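Long-range contacts in fructooligosaccharide ABC transporter substrate-binding protein FusA (Streptococcus pneumoniae, PDB 5G5Y), which binds short- and long-chain fructooligosaccharides such as kestose, nystose and inulin, and delivers them to the FusBC-MsmK transporter for import: residues Glu101-Met109 with Tyr486-Asn494; Phe119-Asp127 with Gly382-Tyr391. All coordinates share one frame; numbering follows the deposited sequence.

Contact 1 (Glu101-Met109 with Tyr486-Asn494); sequences EKPEYKALM and YDQYQANKN
Tyr489 supplies most of the apolar contact, its CE1 lying 3.8 Å from Leu108 CD2; Leu108 CD2 and Ala107 CB both approach CE1 obliquely, from opposite sides of the ring plane. The ring reaches the helix 104-109 because CG stands opposite the backbone N (chi1 179°). Ala107 CB also packs 3.7 Å from Asn492 O and against Lys493 CA, at the C-terminal end of the chain's last helix. Beside it, Pro103 CB rests 3.5 Å from Asn494 O at the C terminus of the chain.

The polar contacts run through water. One water donates to both Pro103 O, at 2.7 Å, and Asn492 O, joining two backbone carbonyls. A second joins the Tyr489 hydroxyl to Glu104 OE2, to which it donates over 2.9 Å. Glu104 CB sits 3.4 Å from Tyr489 OH, and beyond CG the Glu104 chain runs out extended, with the carboxylate turned 71° to the ring; OE2 also bonds a glycerol.

The two helix segments cross at 132°, their axes 9.7 Å apart. With a small apolar patch and solvent-mediated polar links, the contact is modest surface packing of the C-terminal helix end on helix 104-109.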
ATOM      1  N   GLU A 101      14.274  17.955   1.356  1.00 24.96           N
ATOM      2  CA  GLU A 101      14.522  16.943   2.403  1.00 26.83           C
ATOM      3  C   GLU A 101      14.496  15.526   1.779  1.00 28.79           C
ATOM      4  O   GLU A 101      15.251  14.654   2.195  1.00 28.28           O
ATOM      5  CB  GLU A 101      13.477  17.023   3.547  1.00 29.66           C
ATOM      6  CG  GLU A 101      13.719  16.063   4.743  1.00 32.99           C
ATOM      7  CD  GLU A 101      12.704  16.163   5.907  1.00 38.28           C
ATOM      8  OE1 GLU A 101      12.105  17.248   6.101  1.00 39.54           O
ATOM      9  OE2 GLU A 101      12.512  15.153   6.666  1.00 37.67           O
ATOM     10  N   LYS A 102      13.627  15.307   0.789  1.00 23.78           N
ATOM     11  CA  LYS A 102      13.392  13.986   0.209  1.00 23.91           C
ATOM     12  C   LYS A 102      13.406  14.078  -1.296  1.00 22.54           C
ATOM     13  O   LYS A 102      12.359  13.980  -1.929  1.00 20.28           O
ATOM     14  CB  LYS A 102      12.035  13.430   0.672  1.00 27.50           C
ATOM     15  CG  LYS A 102      11.767  13.498   2.156  1.00 29.34           C
ATOM     16  CD  LYS A 102      12.678  12.620   2.960  1.00 35.14           C
ATOM     17  CE  LYS A 102      12.129  11.233   3.048  1.00 38.63           C
ATOM     18  NZ  LYS A 102      13.058  10.389   3.815  1.00 41.49           N
ATOM     19  N   PRO A 103      14.597  14.255  -1.898  1.00 21.62           N
ATOM     20  CA  PRO A 103      14.673  14.402  -3.332  1.00 22.67           C
ATOM     21  C   PRO A 103      14.243  13.205  -4.149  1.00 20.66           C
ATOM     22  O   PRO A 103      13.982  13.376  -5.345  1.00 21.56           O
ATOM     23  CB  PRO A 103      16.154  14.730  -3.603  1.00 25.30           C
ATOM     24  CG  PRO A 103      16.880  14.317  -2.391  1.00 25.22           C
ATOM     25  CD  PRO A 103      15.923  14.327  -1.248  1.00 24.21           C
ATOM     26  N   GLU A 104      14.139  12.023  -3.539  1.00 21.04           N
ATOM     27  CA  GLU A 104      13.584  10.880  -4.250  1.00 22.14           C
ATOM     28  C   GLU A 104      12.178  11.167  -4.781  1.00 21.66           C
ATOM     29  O   GLU A 104      11.813  10.641  -5.830  1.00 21.20           O
ATOM     30  CB  GLU A 104      13.575   9.642  -3.375  1.00 26.53           C
ATOM     31  CG  GLU A 104      12.518   9.685  -2.280  1.00 30.64           C
ATOM     32  CD  GLU A 104      12.782   8.677  -1.213  1.00 38.41           C
ATOM     33  OE1 GLU A 104      13.536   9.010  -0.255  1.00 39.28           O
ATOM     34  OE2 GLU A 104      12.243   7.547  -1.363  1.00 41.24           O
ATOM     35  N   TYR A 105      11.380  11.972  -4.059  1.00 19.98           N
ATOM     36  CA  TYR A 105      10.020  12.229  -4.507  1.00 17.96           C
ATOM     37  C   TYR A 105      10.016  13.052  -5.774  1.00 17.70           C
ATOM     38  O   TYR A 105       9.150  12.847  -6.594  1.00 16.07           O
ATOM     39  CB  TYR A 105       9.157  12.880  -3.427  1.00 17.12           C
ATOM     40  CG  TYR A 105       8.854  11.940  -2.282  1.00 16.54           C
ATOM     41  CD1 TYR A 105       8.185  10.744  -2.491  1.00 16.63           C
ATOM     42  CD2 TYR A 105       9.264  12.234  -0.999  1.00 17.28           C
ATOM     43  CE1 TYR A 105       7.922   9.871  -1.436  1.00 17.10           C
ATOM     44  CE2 TYR A 105       8.997  11.386   0.056  1.00 17.39           C
ATOM     45  CZ  TYR A 105       8.314  10.202  -0.179  1.00 16.77           C
ATOM     46  OH  TYR A 105       8.048   9.355   0.839  1.00 17.52           O
ATOM     47  N   LYS A 106      10.993  13.937  -5.947  1.00 17.80           N
ATOM     48  CA  LYS A 106      11.080  14.723  -7.157  1.00 21.41           C
ATOM     49  C   LYS A 106      11.237  13.830  -8.377  1.00 19.91           C
ATOM     50  O   LYS A 106      10.555  14.041  -9.390  1.00 19.28           O
ATOM     51  CB  LYS A 106      12.229  15.736  -7.103  1.00 24.47           C
ATOM     52  CG  LYS A 106      12.056  16.841  -8.126  1.00 29.34           C
ATOM     53  CD  LYS A 106      13.098  17.939  -7.922  1.00 33.68           C
ATOM     54  CE  LYS A 106      12.524  19.323  -8.129  1.00 39.74           C
ATOM     55  NZ  LYS A 106      12.189  19.544  -9.552  1.00 42.02           N
ATOM     56  N   ALA A 107      12.078  12.808  -8.248  1.00 20.02           N
ATOM     57  CA  ALA A 107      12.271  11.833  -9.325  1.00 20.79           C
ATOM     58  C   ALA A 107      10.970  11.088  -9.628  1.00 20.87           C
ATOM     59  O   ALA A 107      10.617  10.903 -10.792  1.00 22.31           O
ATOM     60  CB  ALA A 107      13.414  10.876  -8.994  1.00 21.16           C
ATOM     61  N   LEU A 108      10.223  10.721  -8.597  1.00 19.47           N
ATOM     62  CA  LEU A 108       8.950  10.000  -8.789  1.00 19.03           C
ATOM     63  C   LEU A 108       7.870  10.869  -9.445  1.00 19.49           C
ATOM     64  O   LEU A 108       6.965  10.344 -10.093  1.00 19.45           O
ATOM     65  CB  LEU A 108       8.451   9.463  -7.454  1.00 20.09           C
ATOM     66  CG  LEU A 108       9.293   8.426  -6.695  1.00 19.95           C
ATOM     67  CD1 LEU A 108       8.559   7.963  -5.451  1.00 20.65           C
ATOM     68  CD2 LEU A 108       9.681   7.232  -7.546  1.00 20.24           C
ATOM     69  N   MET A 109       7.977  12.196  -9.270  1.00 17.49           N
ATOM     70  CA  MET A 109       7.013  13.139  -9.778  1.00 17.37           C
ATOM     71  C   MET A 109       7.253  13.471 -11.250  1.00 17.21           C
ATOM     72  O   MET A 109       6.340  13.928 -11.937  1.00 17.71           O
ATOM     73  CB  MET A 109       7.017  14.411  -8.937  1.00 17.45           C
ATOM     74  CG  MET A 109       6.505  14.227  -7.519  1.00 17.90           C
ATOM     75  SD  MET A 109       6.859  15.694  -6.524  1.00 19.46           S
ATOM     76  CE  MET A 109       6.018  17.004  -7.379  1.00 18.63           C
ATOM     77  N   TYR A 486      15.035   1.434 -13.264  1.00 15.03           N
ATOM     78  CA  TYR A 486      15.775   1.371 -11.999  1.00 15.10           C
ATOM     79  C   TYR A 486      17.100   2.124 -12.108  1.00 16.85           C
ATOM     80  O   TYR A 486      17.434   2.971 -11.246  1.00 15.98           O
ATOM     81  CB  TYR A 486      16.000  -0.072 -11.544  1.00 14.43           C
ATOM     82  CG  TYR A 486      16.694  -0.102 -10.212  1.00 13.48           C
ATOM     83  CD1 TYR A 486      15.984   0.132  -9.057  1.00 15.16           C
ATOM     84  CD2 TYR A 486      18.074  -0.286 -10.098  1.00 13.99           C
ATOM     85  CE1 TYR A 486      16.594   0.151  -7.819  1.00 14.49           C
ATOM     86  CE2 TYR A 486      18.705  -0.274  -8.830  1.00 15.46           C
ATOM     87  CZ  TYR A 486      17.933  -0.037  -7.696  1.00 15.21           C
ATOM     88  OH  TYR A 486      18.433   0.030  -6.388  1.00 17.73           O
ATOM     89  N   ASP A 487      17.833   1.841 -13.192  1.00 17.43           N
ATOM     90  CA  ASP A 487      19.108   2.504 -13.421  1.00 19.44           C
ATOM     91  C   ASP A 487      18.902   4.006 -13.590  1.00 20.91           C
ATOM     92  O   ASP A 487      19.653   4.775 -13.011  1.00 21.89           O
ATOM     93  CB  ASP A 487      19.867   1.913 -14.628  1.00 20.90           C
ATOM     94  CG  ASP A 487      20.236   0.425 -14.437  1.00 22.20           C
ATOM     95  OD1 ASP A 487      20.229  -0.105 -13.291  1.00 22.84           O
ATOM     96  OD2 ASP A 487      20.555  -0.227 -15.441  1.00 24.79           O
ATOM     97  N   GLN A 488      17.908   4.430 -14.361  1.00 22.46           N
ATOM     98  CA  GLN A 488      17.631   5.869 -14.501  1.00 25.97           C
ATOM     99  C   GLN A 488      17.297   6.558 -13.150  1.00 25.75           C
ATOM    100  O   GLN A 488      17.767   7.663 -12.861  1.00 24.93           O
ATOM    101  CB  GLN A 488      16.497   6.111 -15.494  1.00 29.78           C
ATOM    102  CG  GLN A 488      16.875   5.871 -16.942  1.00 35.10           C
ATOM    103  CD  GLN A 488      15.696   5.951 -17.916  1.00 41.94           C
ATOM    104  OE1 GLN A 488      14.550   6.240 -17.532  1.00 46.04           O
ATOM    105  NE2 GLN A 488      15.975   5.680 -19.194  1.00 45.39           N
ATOM    106  N   TYR A 489      16.449   5.917 -12.349  1.00 22.51           N
ATOM    107  CA  TYR A 489      16.131   6.395 -10.995  1.00 22.28           C
ATOM    108  C   TYR A 489      17.374   6.616 -10.131  1.00 24.68           C
ATOM    109  O   TYR A 489      17.495   7.663  -9.471  1.00 23.87           O
ATOM    110  CB  TYR A 489      15.178   5.422 -10.303  1.00 21.16           C
ATOM    111  CG  TYR A 489      14.814   5.792  -8.907  1.00 20.26           C
ATOM    112  CD1 TYR A 489      13.850   6.750  -8.641  1.00 20.57           C
ATOM    113  CD2 TYR A 489      15.438   5.179  -7.844  1.00 21.63           C
ATOM    114  CE1 TYR A 489      13.512   7.071  -7.324  1.00 21.76           C
ATOM    115  CE2 TYR A 489      15.103   5.475  -6.541  1.00 22.97           C
ATOM    116  CZ  TYR A 489      14.146   6.425  -6.289  1.00 22.41           C
ATOM    117  OH  TYR A 489      13.886   6.681  -4.979  1.00 24.07           O
ATOM    118  N   GLN A 490      18.306   5.663 -10.143  1.00 27.30           N
ATOM    119  CA  GLN A 490      19.587   5.847  -9.409  1.00 30.51           C
ATOM    120  C   GLN A 490      20.296   7.156  -9.771  1.00 32.11           C
ATOM    121  O   GLN A 490      20.790   7.840  -8.885  1.00 32.48           O
ATOM    122  CB  GLN A 490      20.564   4.681  -9.629  1.00 30.95           C
ATOM    123  CG  GLN A 490      20.084   3.321  -9.188  1.00 31.09           C
ATOM    124  CD  GLN A 490      19.245   3.334  -7.927  1.00 33.04           C
ATOM    125  OE1 GLN A 490      18.068   2.990  -7.958  1.00 38.93           O
ATOM    126  NE2 GLN A 490      19.832   3.744  -6.825  1.00 33.76           N
ATOM    127  N   ALA A 491      20.306   7.506 -11.059  1.00 33.13           N
ATOM    128  CA  ALA A 491      20.849   8.783 -11.530  1.00 32.85           C
ATOM    129  C   ALA A 491      20.054  10.023 -11.098  1.00 33.87           C
ATOM    130  O   ALA A 491      20.632  11.072 -10.860  1.00 35.00           O
ATOM    131  CB  ALA A 491      20.967   8.765 -13.047  1.00 33.24           C
ATOM    132  N   ASN A 492      18.735   9.908 -11.009  1.00 31.46           N
ATOM    133  CA  ASN A 492      17.852  11.046 -10.746  1.00 31.82           C
ATOM    134  C   ASN A 492      17.387  11.235  -9.316  1.00 31.32           C
ATOM    135  O   ASN A 492      16.830  12.280  -9.004  1.00 32.65           O
ATOM    136  CB  ASN A 492      16.607  10.913 -11.629  1.00 33.25           C
ATOM    137  CG  ASN A 492      16.940  10.896 -13.114  1.00 33.71           C
ATOM    138  OD1 ASN A 492      17.976  11.380 -13.518  1.00 42.20           O
ATOM    139  ND2 ASN A 492      16.056  10.337 -13.923  1.00 33.69           N
ATOM    140  N   LYS A 493      17.563  10.233  -8.462  1.00 30.20           N
ATOM    141  CA  LYS A 493      16.979  10.257  -7.109  1.00 32.62           C
ATOM    142  C   LYS A 493      17.623  11.219  -6.103  1.00 37.73           C
ATOM    143  O   LYS A 493      17.038  11.459  -5.025  1.00 33.96           O
ATOM    144  CB  LYS A 493      16.999   8.862  -6.492  1.00 31.80           C
ATOM    145  CG  LYS A 493      18.404   8.397  -6.138  1.00 34.58           C
ATOM    146  CD  LYS A 493      18.380   7.009  -5.559  1.00 36.86           C
ATOM    147  CE  LYS A 493      19.765   6.622  -5.080  1.00 39.31           C
ATOM    148  NZ  LYS A 493      19.635   5.819  -3.852  1.00 42.53           N
ATOM    149  N   ASN A 494      18.841  11.692  -6.403  1.00 40.06           N
ATOM    150  CA  ASN A 494      19.562  12.602  -5.512  1.00 45.31           C
ATOM    151  C   ASN A 494      19.358  14.019  -6.025  1.00 48.43           C
ATOM    152  O   ASN A 494      19.250  14.954  -5.238  1.00 54.13           O
ATOM    153  CB  ASN A 494      21.063  12.271  -5.472  1.00 48.83           C
ATOM    154  CG  ASN A 494      21.359  10.819  -5.080  1.00 51.29           C
ATOM    155  OD1 ASN A 494      21.961  10.062  -5.851  1.00 55.92           O
ATOM    156  ND2 ASN A 494      20.952  10.430  -3.877  1.00 54.70           N
TER
HETATM  157  O   HOH W   1      15.494  14.122  -7.413  1.00 28.33           O
HETATM  158  O   HOH W   2      11.552   6.563  -3.970  1.00 36.23           O

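Contact 2 (Phe119-Asp127 with Gly382-Tyr391); sequences FPWIEELGD and GPLAILDSYY. With ZN (zinc ion), chain J.
Strands 121-123 and 384-386 run parallel, 12° apart, through a ladder of four backbone hydrogen bonds: Leu384 N to Pro120 O, Ile122 N to Leu384 O, Ile386 N to Ile122 O and Glu124 N to Ile386 O, the last at 2.8 Å. On one face the side chains of Trp121 and Leu384 lie alongside each other, Trp121 CD1 3.6 Å from Leu384 CD1. On the other, Ile122 CB meets Ala385 CB at 3.9 Å, and Ile122 CG2 reaches Leu387 CD2.

Beyond the strands, polar side chains take over. Glu124 OE1 accepts a nearly straight bond from Asp388 N (2.9 Å, 171°) on its anti side and also binds zinc at 2.1 Å, while OE2 is hydrogen-bonded by Tyr105 OH. Asp127 grips the ion with both carboxylate oxygens, and a water adds a further ligand. Asp388, its CG opposite the backbone N (chi1 -165°), returns a bond: its OD1 takes Gly126 N at 3.0 Å from above the carboxylate plane. Tyr391 OH donates to Glu124 O at 2.7 Å, with that oxygen at the ring edge, while Leu125 CD2 packs against the hydroxyl end. The polar links thus tie together the two chains where they leave the sheet.

Strand 121-123 is the middle strand, with 305-306 antiparallel on its other side. Helix 332-340 covers the Leu384 and Ile386 face, where Asn339 bonds Trp121 NE1 and the substrate-binding Glu123; helix 93-101 packs on Ala385 and Leu387.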
ATOM      1  N   PHE A 119       0.473  16.790  -8.651  1.00 12.75           N
ATOM      2  CA  PHE A 119       0.974  16.952  -7.297  1.00 12.83           C
ATOM      3  C   PHE A 119       0.611  15.724  -6.452  1.00 12.99           C
ATOM      4  O   PHE A 119      -0.547  15.303  -6.440  1.00 12.69           O
ATOM      5  CB  PHE A 119       0.375  18.199  -6.670  1.00 13.22           C
ATOM      6  CG  PHE A 119       0.719  19.463  -7.403  1.00 13.03           C
ATOM      7  CD1 PHE A 119       1.893  20.140  -7.116  1.00 13.93           C
ATOM      8  CD2 PHE A 119      -0.112  19.982  -8.372  1.00 13.96           C
ATOM      9  CE1 PHE A 119       2.234  21.313  -7.784  1.00 14.42           C
ATOM     10  CE2 PHE A 119       0.219  21.178  -9.037  1.00 14.50           C
ATOM     11  CZ  PHE A 119       1.384  21.834  -8.738  1.00 14.28           C
ATOM     12  N   PRO A 120       1.593  15.175  -5.705  1.00 12.61           N
ATOM     13  CA  PRO A 120       1.415  13.889  -5.102  1.00 12.92           C
ATOM     14  C   PRO A 120       0.776  13.925  -3.717  1.00 12.93           C
ATOM     15  O   PRO A 120       0.709  14.983  -3.034  1.00 12.51           O
ATOM     16  CB  PRO A 120       2.846  13.363  -4.980  1.00 13.12           C
ATOM     17  CG  PRO A 120       3.624  14.587  -4.732  1.00 13.09           C
ATOM     18  CD  PRO A 120       3.012  15.595  -5.653  1.00 12.79           C
ATOM     19  N   TRP A 121       0.262  12.767  -3.356  1.00 12.27           N
ATOM     20  CA  TRP A 121       0.015  12.391  -1.950  1.00 13.17           C
ATOM     21  C   TRP A 121       1.232  11.606  -1.461  1.00 13.68           C
ATOM     22  O   TRP A 121       1.617  10.603  -2.081  1.00 14.24           O
ATOM     23  CB  TRP A 121      -1.256  11.547  -1.845  1.00 14.17           C
ATOM     24  CG  TRP A 121      -1.512  10.852  -0.533  1.00 15.50           C
ATOM     25  CD1 TRP A 121      -2.118  11.388   0.574  1.00 17.10           C
ATOM     26  CD2 TRP A 121      -1.265   9.464  -0.228  1.00 17.13           C
ATOM     27  NE1 TRP A 121      -2.245  10.416   1.553  1.00 17.89           N
ATOM     28  CE2 TRP A 121      -1.750   9.230   1.076  1.00 18.05           C
ATOM     29  CE3 TRP A 121      -0.724   8.391  -0.953  1.00 17.67           C
ATOM     30  CZ2 TRP A 121      -1.666   7.984   1.684  1.00 19.76           C
ATOM     31  CZ3 TRP A 121      -0.635   7.154  -0.345  1.00 18.90           C
ATOM     32  CH2 TRP A 121      -1.075   6.964   0.967  1.00 20.07           C
ATOM     33  N   ILE A 122       1.799  12.047  -0.338  1.00 13.57           N
ATOM     34  CA  ILE A 122       2.901  11.384   0.327  1.00 13.81           C
ATOM     35  C   ILE A 122       2.493  11.131   1.780  1.00 14.38           C
ATOM     36  O   ILE A 122       2.155  12.076   2.516  1.00 13.93           O
ATOM     37  CB  ILE A 122       4.190  12.242   0.299  1.00 14.27           C
ATOM     38  CG1 ILE A 122       4.692  12.486  -1.148  1.00 14.89           C
ATOM     39  CG2 ILE A 122       5.280  11.561   1.106  1.00 15.44           C
ATOM     40  CD1 ILE A 122       5.644  13.667  -1.302  1.00 15.90           C
ATOM     41  N   GLU A 123       2.542   9.869   2.191  1.00 13.57           N
ATOM     42  CA  GLU A 123       2.281   9.485   3.585  1.00 15.26           C
ATOM     43  C   GLU A 123       3.338   8.508   4.045  1.00 15.26           C
ATOM     44  O   GLU A 123       3.249   7.288   3.765  1.00 15.07           O
ATOM     45  CB  GLU A 123       0.894   8.866   3.740  1.00 16.33           C
ATOM     46  CG  GLU A 123       0.449   8.557   5.161  1.00 17.29           C
ATOM     47  CD  GLU A 123      -0.819   7.696   5.206  1.00 18.81           C
ATOM     48  OE1 GLU A 123      -0.709   6.456   5.030  1.00 17.25           O
ATOM     49  OE2 GLU A 123      -1.940   8.235   5.383  1.00 18.67           O
ATOM     50  N   GLU A 124       4.331   9.006   4.776  1.00 14.24           N
ATOM     51  CA  GLU A 124       5.361   8.131   5.346  1.00 15.18           C
ATOM     52  C   GLU A 124       4.919   7.656   6.729  1.00 15.62           C
ATOM     53  O   GLU A 124       4.592   8.475   7.595  1.00 16.01           O
ATOM     54  CB  GLU A 124       6.682   8.876   5.442  1.00 14.95           C
ATOM     55  CG  GLU A 124       7.187   9.298   4.065  1.00 15.72           C
ATOM     56  CD  GLU A 124       8.592   9.880   4.139  1.00 17.68           C
ATOM     57  OE1 GLU A 124       9.013  10.203   5.277  1.00 16.98           O
ATOM     58  OE2 GLU A 124       9.246  10.010   3.073  1.00 18.09           O
ATOM     59  N   LEU A 125       4.766   6.334   6.882  1.00 15.33           N
ATOM     60  CA  LEU A 125       4.569   5.705   8.217  1.00 16.22           C
ATOM     61  C   LEU A 125       5.730   4.751   8.370  1.00 16.06           C
ATOM     62  O   LEU A 125       5.695   3.585   7.920  1.00 15.06           O
ATOM     63  CB  LEU A 125       3.228   4.994   8.303  1.00 17.06           C
ATOM     64  CG  LEU A 125       2.019   5.898   8.466  1.00 18.63           C
ATOM     65  CD1 LEU A 125       0.756   5.152   8.091  1.00 20.35           C
ATOM     66  CD2 LEU A 125       1.956   6.445   9.886  1.00 19.25           C
ATOM     67  N   GLY A 126       6.808   5.300   8.917  1.00 16.21           N
ATOM     68  CA  GLY A 126       8.095   4.687   8.846  1.00 17.52           C
ATOM     69  C   GLY A 126       8.840   4.977   7.568  1.00 18.65           C
ATOM     70  O   GLY A 126       8.233   5.183   6.523  1.00 21.78           O
ATOM     71  N   ASP A 127      10.160   4.920   7.632  1.00 19.84           N
ATOM     72  CA  ASP A 127      11.057   5.167   6.470  1.00 22.41           C
ATOM     73  C   ASP A 127      11.823   3.923   6.073  1.00 18.68           C
ATOM     74  O   ASP A 127      12.200   3.169   6.932  1.00 17.86           O
ATOM     75  CB  ASP A 127      12.142   6.203   6.861  1.00 26.41           C
ATOM     76  CG  ASP A 127      11.840   7.565   6.357  1.00 31.56           C
ATOM     77  OD1 ASP A 127      10.963   7.686   5.476  1.00 38.85           O
ATOM     78  OD2 ASP A 127      12.489   8.522   6.825  1.00 36.50           O
ATOM     79  N   GLY A 382      -6.646  15.075  -1.424  1.00 16.95           N
ATOM     80  CA  GLY A 382      -5.899  15.967  -2.252  1.00 16.78           C
ATOM     81  C   GLY A 382      -4.395  15.858  -2.056  1.00 15.69           C
ATOM     82  O   GLY A 382      -3.903  14.936  -1.376  1.00 15.31           O
ATOM     83  N   PRO A 383      -3.652  16.826  -2.627  1.00 15.49           N
ATOM     84  CA  PRO A 383      -2.189  16.786  -2.569  1.00 15.25           C
ATOM     85  C   PRO A 383      -1.696  17.180  -1.173  1.00 15.19           C
ATOM     86  O   PRO A 383      -2.178  18.171  -0.578  1.00 16.88           O
ATOM     87  CB  PRO A 383      -1.788  17.810  -3.627  1.00 15.75           C
ATOM     88  CG  PRO A 383      -2.868  18.841  -3.544  1.00 15.84           C
ATOM     89  CD  PRO A 383      -4.138  18.077  -3.245  1.00 15.58           C
ATOM     90  N   LEU A 384      -0.741  16.425  -0.643  1.00 13.39           N
ATOM     91  CA  LEU A 384      -0.252  16.625   0.700  1.00 13.03           C
ATOM     92  C   LEU A 384       0.966  15.755   0.960  1.00 12.77           C
ATOM     93  O   LEU A 384       1.267  14.787   0.198  1.00 12.46           O
ATOM     94  CB  LEU A 384      -1.374  16.309   1.742  1.00 13.48           C
ATOM     95  CG  LEU A 384      -1.869  14.850   1.854  1.00 12.98           C
ATOM     96  CD1 LEU A 384      -1.004  14.022   2.786  1.00 12.88           C
ATOM     97  CD2 LEU A 384      -3.354  14.798   2.304  1.00 13.16           C
ATOM     98  N   ALA A 385       1.668  16.085   2.037  1.00 13.39           N
ATOM     99  CA  ALA A 385       2.802  15.301   2.471  1.00 13.50           C
ATOM    100  C   ALA A 385       2.939  15.218   3.967  1.00 13.77           C
ATOM    101  O   ALA A 385       2.954  16.242   4.650  1.00 13.32           O
ATOM    102  CB  ALA A 385       4.096  15.824   1.901  1.00 13.82           C
ATOM    103  N   ILE A 386       3.059  13.976   4.436  1.00 12.87           N
ATOM    104  CA  ILE A 386       3.402  13.654   5.828  1.00 14.20           C
ATOM    105  C   ILE A 386       4.686  12.835   5.804  1.00 14.99           C
ATOM    106  O   ILE A 386       4.727  11.708   5.267  1.00 14.05           O
ATOM    107  CB  ILE A 386       2.293  12.885   6.535  1.00 14.83           C
ATOM    108  CG1 ILE A 386       0.972  13.668   6.431  1.00 16.27           C
ATOM    109  CG2 ILE A 386       2.624  12.661   8.008  1.00 16.13           C
ATOM    110  CD1 ILE A 386      -0.247  12.882   6.858  1.00 16.06           C
ATOM    111  N   LEU A 387       5.728  13.420   6.372  1.00 15.09           N
ATOM    112  CA  LEU A 387       7.048  12.797   6.425  1.00 16.01           C
ATOM    113  C   LEU A 387       7.198  12.153   7.790  1.00 15.87           C
ATOM    114  O   LEU A 387       6.580  12.585   8.776  1.00 14.08           O
ATOM    115  CB  LEU A 387       8.156  13.810   6.178  1.00 17.28           C
ATOM    116  CG  LEU A 387       8.055  14.565   4.854  1.00 18.86           C
ATOM    117  CD1 LEU A 387       9.267  15.432   4.633  1.00 20.35           C
ATOM    118  CD2 LEU A 387       7.852  13.618   3.683  1.00 19.97           C
ATOM    119  N   ASP A 388       8.006  11.102   7.823  1.00 16.21           N
ATOM    120  CA  ASP A 388       8.256  10.378   9.042  1.00 18.23           C
ATOM    121  C   ASP A 388       8.862  11.262  10.143  1.00 18.85           C
ATOM    122  O   ASP A 388       8.582  11.040  11.309  1.00 17.82           O
ATOM    123  CB  ASP A 388       9.109   9.161   8.756  1.00 20.65           C
ATOM    124  CG  ASP A 388       9.106   8.167   9.907  1.00 21.95           C
ATOM    125  OD1 ASP A 388       8.031   7.633  10.246  1.00 21.48           O
ATOM    126  OD2 ASP A 388      10.203   7.918  10.456  1.00 25.15           O
ATOM    127  N   SER A 389       9.614  12.301   9.772  1.00 18.89           N
ATOM    128  CA  SER A 389      10.092  13.295  10.743  1.00 20.11           C
ATOM    129  C   SER A 389       8.988  14.121  11.478  1.00 18.96           C
ATOM    130  O   SER A 389       9.267  14.794  12.464  1.00 19.11           O
ATOM    131  CB  SER A 389      11.063  14.260  10.062  1.00 20.06           C
ATOM    132  OG  SER A 389      10.431  14.971   9.025  1.00 19.95           O
ATOM    133  N   TYR A 390       7.765  14.126  10.973  1.00 17.71           N
ATOM    134  CA  TYR A 390       6.693  14.940  11.574  1.00 17.43           C
ATOM    135  C   TYR A 390       6.166  14.318  12.885  1.00 16.93           C
ATOM    136  O   TYR A 390       5.567  15.035  13.704  1.00 16.73           O
ATOM    137  CB  TYR A 390       5.501  15.079  10.638  1.00 16.02           C
ATOM    138  CG  TYR A 390       5.711  15.853   9.356  1.00 15.99           C
ATOM    139  CD1 TYR A 390       6.964  16.323   8.968  1.00 17.02           C
ATOM    140  CD2 TYR A 390       4.624  16.161   8.544  1.00 15.00           C
ATOM    141  CE1 TYR A 390       7.140  17.051   7.810  1.00 17.08           C
ATOM    142  CE2 TYR A 390       4.787  16.871   7.375  1.00 15.42           C
ATOM    143  CZ  TYR A 390       6.035  17.316   6.996  1.00 16.35           C
ATOM    144  OH  TYR A 390       6.208  18.028   5.805  1.00 16.41           O
ATOM    145  N   TYR A 391       6.334  12.993  13.051  1.00 17.34           N
ATOM    146  CA  TYR A 391       5.734  12.308  14.199  1.00 17.49           C
ATOM    147  C   TYR A 391       6.451  12.729  15.457  1.00 19.68           C
ATOM    148  O   TYR A 391       7.678  12.752  15.469  1.00 20.06           O
ATOM    149  CB  TYR A 391       5.719  10.783  14.027  1.00 17.36           C
ATOM    150  CG  TYR A 391       4.940  10.414  12.807  1.00 16.16           C
ATOM    151  CD1 TYR A 391       3.582  10.691  12.720  1.00 16.25           C
ATOM    152  CD2 TYR A 391       5.561   9.811  11.719  1.00 16.41           C
ATOM    153  CE1 TYR A 391       2.877  10.401  11.576  1.00 16.14           C
ATOM    154  CE2 TYR A 391       4.856   9.504  10.565  1.00 15.70           C
ATOM    155  CZ  TYR A 391       3.524   9.783  10.498  1.00 15.70           C
ATOM    156  OH  TYR A 391       2.808   9.487   9.364  1.00 16.75           O
TER
HETATM  157 ZN    ZN J1543      11.113  10.220   5.654  1.00 45.91          ZN
HETATM  158  O   HOH W   3      11.296   4.967  10.210  1.00 24.41           O
HETATM  159  O   HOH W   4      11.336  12.012   7.117  1.00 15.18           O

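From the N terminus, the chain passes through helix 93-101 into residues 101-109, the first half of contact 1, and soon enters strand 121-123 of contact 2. Contact 2 closes a loop of 254 residues when strand 384-386 returns beside it. Contact 1 closes only at the C-terminal end, so contact 2 is nested inside its loop of 376 residues. Their centres lie about 16 Å apart, and the two meet directly: Tyr105 OH probably bonds Glu124 OE2, and Glu101 OE2 probably bonds Ser389 OG. Lys102 belongs with Glu124 and Asp127 to the zinc site. The C-terminal helix, helix 104-109 and the three-stranded sheet are thereby joined in series.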